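Local coordinates for protein AmbC (Sorangium cellulosum, PDB 5O15) that serves as the bifunctional dehydratase-cyclase domain of ambruticin biosynthesis, probably eliminating water from a polyketide intermediate and then closing its oxygen heterocycle, at residues F240-V245 and G288-R293; A257-E262 and L270-E275. One frame throughout, in Å; residues are numbered along the deposited sequence. Where two conformers were deposited one is given.

Interaction 1. Residues F240-V245 and G288-R293; sequences FAWSDV and GTFRAR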
loop_
_atom_site.group_PDB
_atom_site.type_symbol
_atom_site.label_atom_id
_atom_site.label_comp_id
_atom_site.label_asym_id
_atom_site.label_seq_id
_atom_site.Cartn_x
_atom_site.Cartn_y
_atom_site.Cartn_z
ATOM N N PHE A 240 -3.915 -0.428 -8.992
ATOM C CA PHE A 240 -3.031 -0.921 -10.034
ATOM C C PHE A 240 -1.810 -0.051 -10.284
ATOM O O PHE A 240 -0.873 -0.521 -10.928
ATOM C CB PHE A 240 -3.773 -1.174 -11.357
ATOM C CG PHE A 240 -4.274 0.071 -12.029
ATOM C CD1 PHE A 240 -3.482 0.746 -12.944
ATOM C CD2 PHE A 240 -5.544 0.539 -11.761
ATOM C CE1 PHE A 240 -3.937 1.880 -13.558
ATOM C CE2 PHE A 240 -6.014 1.671 -12.372
ATOM C CZ PHE A 240 -5.204 2.346 -13.281
ATOM N N ALA A 241 -1.760 1.167 -9.753
ATOM C CA ALA A 241 -0.619 2.031 -9.994
ATOM C C ALA A 241 -0.485 3.059 -8.891
ATOM O O ALA A 241 -1.485 3.523 -8.337
ATOM C CB ALA A 241 -0.702 2.731 -11.343
ATOM N N TRP A 242 0.753 3.400 -8.582
ATOM C CA TRP A 242 1.120 4.415 -7.622
ATOM C C TRP A 242 2.172 5.308 -8.256
ATOM O O TRP A 242 2.995 4.853 -9.073
ATOM C CB TRP A 242 1.730 3.800 -6.366
ATOM C CG TRP A 242 0.837 2.895 -5.608
ATOM C CD1 TRP A 242 0.490 1.618 -5.921
ATOM C CD2 TRP A 242 0.161 3.205 -4.386
ATOM N NE1 TRP A 242 -0.341 1.107 -4.963
ATOM C CE2 TRP A 242 -0.553 2.056 -4.002
ATOM C CE3 TRP A 242 0.142 4.329 -3.569
ATOM C CZ2 TRP A 242 -1.325 2.009 -2.856
ATOM C CZ3 TRP A 242 -0.623 4.291 -2.414
ATOM C CH2 TRP A 242 -1.364 3.135 -2.072
ATOM N N SER A 243 2.170 6.582 -7.868
ATOM C CA SER A 243 3.168 7.542 -8.333
ATOM C C SER A 243 3.687 8.352 -7.157
ATOM O O SER A 243 2.923 8.673 -6.234
ATOM C CB SER A 243 2.595 8.514 -9.374
ATOM O OG SER A 243 2.073 7.831 -10.495
ATOM N N ASP A 244 4.968 8.697 -7.196
ATOM C CA ASP A 244 5.564 9.647 -6.286
ATOM C C ASP A 244 5.287 9.318 -4.824
ATOM O O ASP A 244 4.674 10.106 -4.079
ATOM C CB ASP A 244 5.124 11.064 -6.615
ATOM C CG ASP A 244 5.684 11.530 -7.919
ATOM O OD1 ASP A 244 6.816 11.148 -8.290
ATOM O OD2 ASP A 244 4.954 12.261 -8.589
ATOM N N VAL A 245 5.740 8.157 -4.392
ATOM C CA VAL A 245 5.553 7.705 -3.010
ATOM C C VAL A 245 6.869 7.892 -2.274
ATOM O O VAL A 245 7.901 7.302 -2.668
ATOM C CB VAL A 245 5.137 6.236 -2.948
ATOM C CG1 VAL A 245 4.785 5.885 -1.520
ATOM C CG2 VAL A 245 3.975 5.951 -3.862
ATOM N N GLY A 288 1.814 10.755 -4.358
ATOM C CA GLY A 288 1.258 11.754 -5.243
ATOM C C GLY A 288 0.015 11.268 -5.946
ATOM O O GLY A 288 -0.950 12.019 -6.112
ATOM N N THR A 289 0.010 10.004 -6.342
ATOM C CA THR A 289 -1.135 9.382 -6.980
ATOM C C THR A 289 -1.229 7.921 -6.568
ATOM O O THR A 289 -0.219 7.205 -6.443
ATOM C CB THR A 289 -1.059 9.446 -8.522
ATOM O OG1 THR A 289 -0.639 10.754 -8.946
ATOM C CG2 THR A 289 -2.423 9.152 -9.130
ATOM N N PHE A 290 -2.458 7.507 -6.389
ATOM C CA PHE A 290 -2.872 6.122 -6.294
ATOM C C PHE A 290 -3.979 5.945 -7.323
ATOM O O PHE A 290 -4.850 6.810 -7.414
ATOM C CB PHE A 290 -3.512 5.971 -4.829
ATOM C CG PHE A 290 -4.366 4.762 -4.662
ATOM C CD1 PHE A 290 -3.802 3.526 -4.474
ATOM C CD2 PHE A 290 -5.760 4.864 -4.633
ATOM C CE1 PHE A 290 -4.582 2.416 -4.325
ATOM C CE2 PHE A 290 -6.542 3.740 -4.495
ATOM C CZ PHE A 290 -5.948 2.517 -4.338
ATOM N N ARG A 291 -3.968 4.851 -8.092
ATOM C CA ARG A 291 -5.022 4.589 -9.064
ATOM C C ARG A 291 -5.549 3.188 -8.873
ATOM O O ARG A 291 -4.757 2.247 -8.749
ATOM C CB ARG A 291 -4.507 4.718 -10.486
ATOM C CG ARG A 291 -3.949 6.053 -10.784
ATOM C CD ARG A 291 -3.914 6.272 -12.271
ATOM N NE ARG A 291 -3.130 7.447 -12.600
ATOM C CZ ARG A 291 -3.593 8.693 -12.583
ATOM N NH1 ARG A 291 -4.855 8.945 -12.254
ATOM N NH2 ARG A 291 -2.784 9.695 -12.899
ATOM N N ALA A 292 -6.875 3.055 -8.884
ATOM C CA ALA A 292 -7.526 1.770 -8.733
ATOM C C ALA A 292 -8.569 1.594 -9.820
ATOM O O ALA A 292 -9.098 2.568 -10.355
ATOM C CB ALA A 292 -8.224 1.676 -7.373
ATOM N N ARG A 293 -8.852 0.337 -10.134
ATOM C CA ARG A 293 -9.859 -0.035 -11.112
ATOM C C ARG A 293 -10.805 -1.052 -10.497
ATOM O O ARG A 293 -10.357 -1.985 -9.835
ATOM C CB ARG A 293 -9.173 -0.674 -12.329
ATOM C CG ARG A 293 -10.088 -1.117 -13.422
ATOM C CD ARG A 293 -9.313 -1.706 -14.599
ATOM N NE ARG A 293 -8.456 -0.727 -15.264
ATOM C CZ ARG A 293 -7.124 -0.708 -15.221
ATOM N NH1 ARG A 293 -6.447 -1.620 -14.532
ATOM N NH2 ARG A 293 -6.460 0.226 -15.890
HETATM O O HOH W 1 1.956 11.946 -8.542
#

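Interaction 2. Residues A257-E262 and L270-E275; sequences ARVEVE and LAASIE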
loop_
_atom_site.group_PDB
_atom_site.type_symbol
_atom_site.label_atom_id
_atom_site.label_comp_id
_atom_site.label_asym_id
_atom_site.label_seq_id
_atom_site.Cartn_x
_atom_site.Cartn_y
_atom_site.Cartn_z
ATOM N N ALA A 257 -4.509 11.095 8.062
ATOM C CA ALA A 257 -4.440 11.007 6.622
ATOM C C ALA A 257 -5.347 12.048 6.000
ATOM O O ALA A 257 -6.447 12.337 6.491
ATOM C CB ALA A 257 -4.902 9.628 6.157
ATOM N N ARG A 258 -4.886 12.544 4.854
ATOM C CA ARG A 258 -5.646 13.360 3.929
ATOM C C ARG A 258 -5.599 12.658 2.579
ATOM O O ARG A 258 -4.514 12.470 2.009
ATOM C CB ARG A 258 -5.073 14.769 3.812
ATOM C CG ARG A 258 -5.814 15.650 2.849
ATOM C CD ARG A 258 -5.153 17.006 2.725
ATOM N NE ARG A 258 -5.903 17.877 1.822
ATOM C CZ ARG A 258 -5.647 18.031 0.523
ATOM N NH1 ARG A 258 -4.637 17.397 -0.061
ATOM N NH2 ARG A 258 -6.400 18.855 -0.194
ATOM N N VAL A 259 -6.749 12.256 2.071
ATOM C CA VAL A 259 -6.872 11.550 0.804
ATOM C C VAL A 259 -7.707 12.451 -0.092
ATOM O O VAL A 259 -8.902 12.644 0.140
ATOM C CB VAL A 259 -7.524 10.177 0.995
ATOM C CG1 VAL A 259 -7.614 9.463 -0.342
ATOM C CG2 VAL A 259 -6.773 9.339 1.973
ATOM N N GLU A 260 -7.084 12.996 -1.123
ATOM C CA GLU A 260 -7.730 13.934 -2.026
ATOM C C GLU A 260 -8.105 13.226 -3.318
ATOM O O GLU A 260 -7.228 12.802 -4.079
ATOM C CB GLU A 260 -6.840 15.139 -2.297
ATOM C CG GLU A 260 -7.522 16.163 -3.169
ATOM C CD GLU A 260 -6.944 17.544 -3.005
ATOM O OE1 GLU A 260 -7.733 18.494 -2.799
ATOM O OE2 GLU A 260 -5.710 17.683 -3.048
ATOM N N VAL A 261 -9.411 13.094 -3.538
ATOM C CA VAL A 261 -9.915 12.334 -4.666
ATOM C C VAL A 261 -9.841 13.182 -5.923
ATOM O O VAL A 261 -10.260 14.344 -5.932
ATOM C CB VAL A 261 -11.344 11.853 -4.383
ATOM C CG1 VAL A 261 -11.870 11.018 -5.509
ATOM C CG2 VAL A 261 -11.358 11.068 -3.097
ATOM N N GLU A 262 -9.284 12.596 -6.981
ATOM C CA GLU A 262 -9.226 13.242 -8.284
ATOM C C GLU A 262 -10.566 13.084 -8.984
ATOM O O GLU A 262 -11.232 12.057 -8.845
ATOM C CB GLU A 262 -8.164 12.560 -9.145
ATOM C CG GLU A 262 -6.839 13.287 -9.227
ATOM C CD GLU A 262 -5.902 12.642 -10.234
ATOM O OE1 GLU A 262 -4.698 12.497 -9.929
ATOM O OE2 GLU A 262 -6.380 12.263 -11.325
ATOM N N LEU A 270 -10.752 4.910 -9.901
ATOM C CA LEU A 270 -10.689 5.813 -8.768
ATOM C C LEU A 270 -9.242 6.258 -8.654
ATOM O O LEU A 270 -8.327 5.452 -8.842
ATOM C CB LEU A 270 -11.106 5.045 -7.502
ATOM C CG LEU A 270 -11.314 5.724 -6.165
ATOM C CD1 LEU A 270 -12.343 6.827 -6.272
ATOM C CD2 LEU A 270 -11.752 4.650 -5.183
ATOM N N ALA A 271 -9.026 7.536 -8.351
ATOM C CA ALA A 271 -7.674 8.070 -8.246
ATOM C C ALA A 271 -7.646 9.106 -7.136
ATOM O O ALA A 271 -8.608 9.849 -6.948
ATOM C CB ALA A 271 -7.193 8.696 -9.566
ATOM N N ALA A 272 -6.543 9.150 -6.396
ATOM C CA ALA A 272 -6.415 10.062 -5.273
ATOM C C ALA A 272 -4.938 10.240 -4.936
ATOM O O ALA A 272 -4.104 9.410 -5.273
ATOM C CB ALA A 272 -7.167 9.526 -4.061
ATOM N N SER A 273 -4.636 11.321 -4.218
ATOM C CA SER A 273 -3.367 11.504 -3.527
ATOM C C SER A 273 -3.558 11.162 -2.057
ATOM O O SER A 273 -4.678 11.232 -1.522
ATOM C CB SER A 273 -2.863 12.955 -3.650
ATOM O OG SER A 273 -3.754 13.855 -2.989
ATOM N N ILE A 274 -2.470 10.801 -1.397
ATOM C CA ILE A 274 -2.500 10.439 0.018
ATOM C C ILE A 274 -1.393 11.174 0.727
ATOM O O ILE A 274 -0.228 11.087 0.305
ATOM C CB ILE A 274 -2.329 8.925 0.240
ATOM C CG1 ILE A 274 -3.419 8.144 -0.475
ATOM C CG2 ILE A 274 -2.276 8.589 1.732
ATOM C CD1 ILE A 274 -3.191 6.644 -0.509
ATOM N N GLU A 275 -1.716 11.842 1.820
ATOM C CA GLU A 275 -0.728 12.476 2.669
ATOM C C GLU A 275 -0.931 11.977 4.086
ATOM O O GLU A 275 -2.069 11.930 4.563
ATOM C CB GLU A 275 -0.847 13.990 2.626
ATOM C CG GLU A 275 -0.632 14.613 1.260
ATOM C CD GLU A 275 -1.264 15.976 1.281
ATOM O OE1 GLU A 275 -0.783 16.836 2.048
ATOM O OE2 GLU A 275 -2.325 16.156 0.631
HETATM O O HOH W 2 -3.754 14.123 -0.217
HETATM O O HOH W 3 -3.879 16.158 -4.227
HETATM O O HOH W 4 -11.327 9.326 -8.758
#

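Interaction 1. Residues F240-V245 and G288-R293
Phe240 to Asp244 run antiparallel to Gly288 to Ala292, pairing strands 236-247 and 283-295 within the double hotdog fold, with a classic beta bulge at each end of the register. At one bulge Arg291 O takes two amides: Phe240 N at 2.8 Å, and Ala241 N more weakly. At the other, Gly288 and Thr289 both face Ser243; Thr289 N donates to Ser243 O, and the bulge brings Gly288 N to Asp244 O from 50° out of the carbonyl plane. Between them Arg291 N bonds Ala241 O and Ser243 N bonds Thr289 O.

On the face of Trp242 and Phe290, Phe290 turns its CD1 edge onto the six-membered ring of Trp242 in an edge-to-face pair, planes at 62°; Phe290 CD1 lies 3.3 Å from Trp242 CZ2. Leu218 of helix 211-225 packs on both rings. Beside the Phe240-Arg291 bulge, the Phe240 ring is sandwiched: Arg291 CB makes a CH-pi contact over one face, while the guanidinium of Arg293 lies flat over the opposite face in a cation-pi stack, Arg293 CZ 4.0 Å from the ring centroid. A bend at chi3 (-65°) folds the Arg293 chain back over the ring.

Polar side chains finish the contact. Ser243 OG is hydrogen-bonded to Glu82 OE1 of strand 79-85, whereas one water donates to Asp244 OD2 at 3.0 Å and lies 2.9 Å from Thr289 OG1.

Interaction 2. Residues A257-E262 and L270-E275
Arg258 NH1 makes a salt bridge to Glu275 OE2 at 2.7 Å, its hydrogen bond bent to 143°, the closest polar contact between 257-262 and 270-275 of this antiparallel hairpin. The two side chains lie side by side, pointing the same way; the oxygen sits at the guanidinium edge, in its plane, with the carboxylate plane turned 66° from it. The same NH1 also donates to Glu260 OE2, met from above the carboxylate plane, while Arg258 NH2 makes a second salt bridge, to Glu260 OE1 at 2.9 Å. With CG opposite the backbone N (chi1 179°) and the chain straight to NE, the Arg258 guanidinium reaches both acids.

Two waters link this network to Ser273: one donates to Glu275 OE2 and Arg258 O and accepts from Ser273 OG, the other donates to Glu260 OE2 and Ser273 OG. Beneath them, paired backbone bonds join Arg258 to Glu275 and Glu260 to Ser273, and Glu262 N bonds Ala271 O. On the reverse face Val259 CG1 packs on Ala272 CB at 3.7 Å, and helix 211-225 meets Val261, Leu270 and Ile274.

Farther out, Tyr191 OH holds Arg258 NE and Trp147 NE1 holds Glu275 OE1. A leucine in place of Arg258 would probably leave Glu260 and Glu275 without their shared counter-charge and Tyr191 without this partner. With Glu260 OE2 and Glu275 OE2 only 5.2 Å apart, the arginine probably offsets their mutual repulsion.

Strands 283-295 and 269-277 are sheet neighbours, so the interactions join directly: Phe290 N probably bonds Ala272 O, and Ala292 N probably bonds Leu270 O. Along the chain, interaction 2 is nested inside the loop closed by interaction 1. The centre of interaction 1 lies about 9 Å from the centre of the chain, that of interaction 2 about 13 Å. In both, the face toward helix 211-225 is largely buried, with aromatic rings in interaction 1 and aliphatic groups in interaction 2, while polar side chains are at least partly exposed. Their polar chemistry differs: 257-262 and 270-275 carry a hydrated salt-bridge network, whereas 240-245 and 288-293 have a cation-pi stack beside Phe240 and a water bridge beside Asp244.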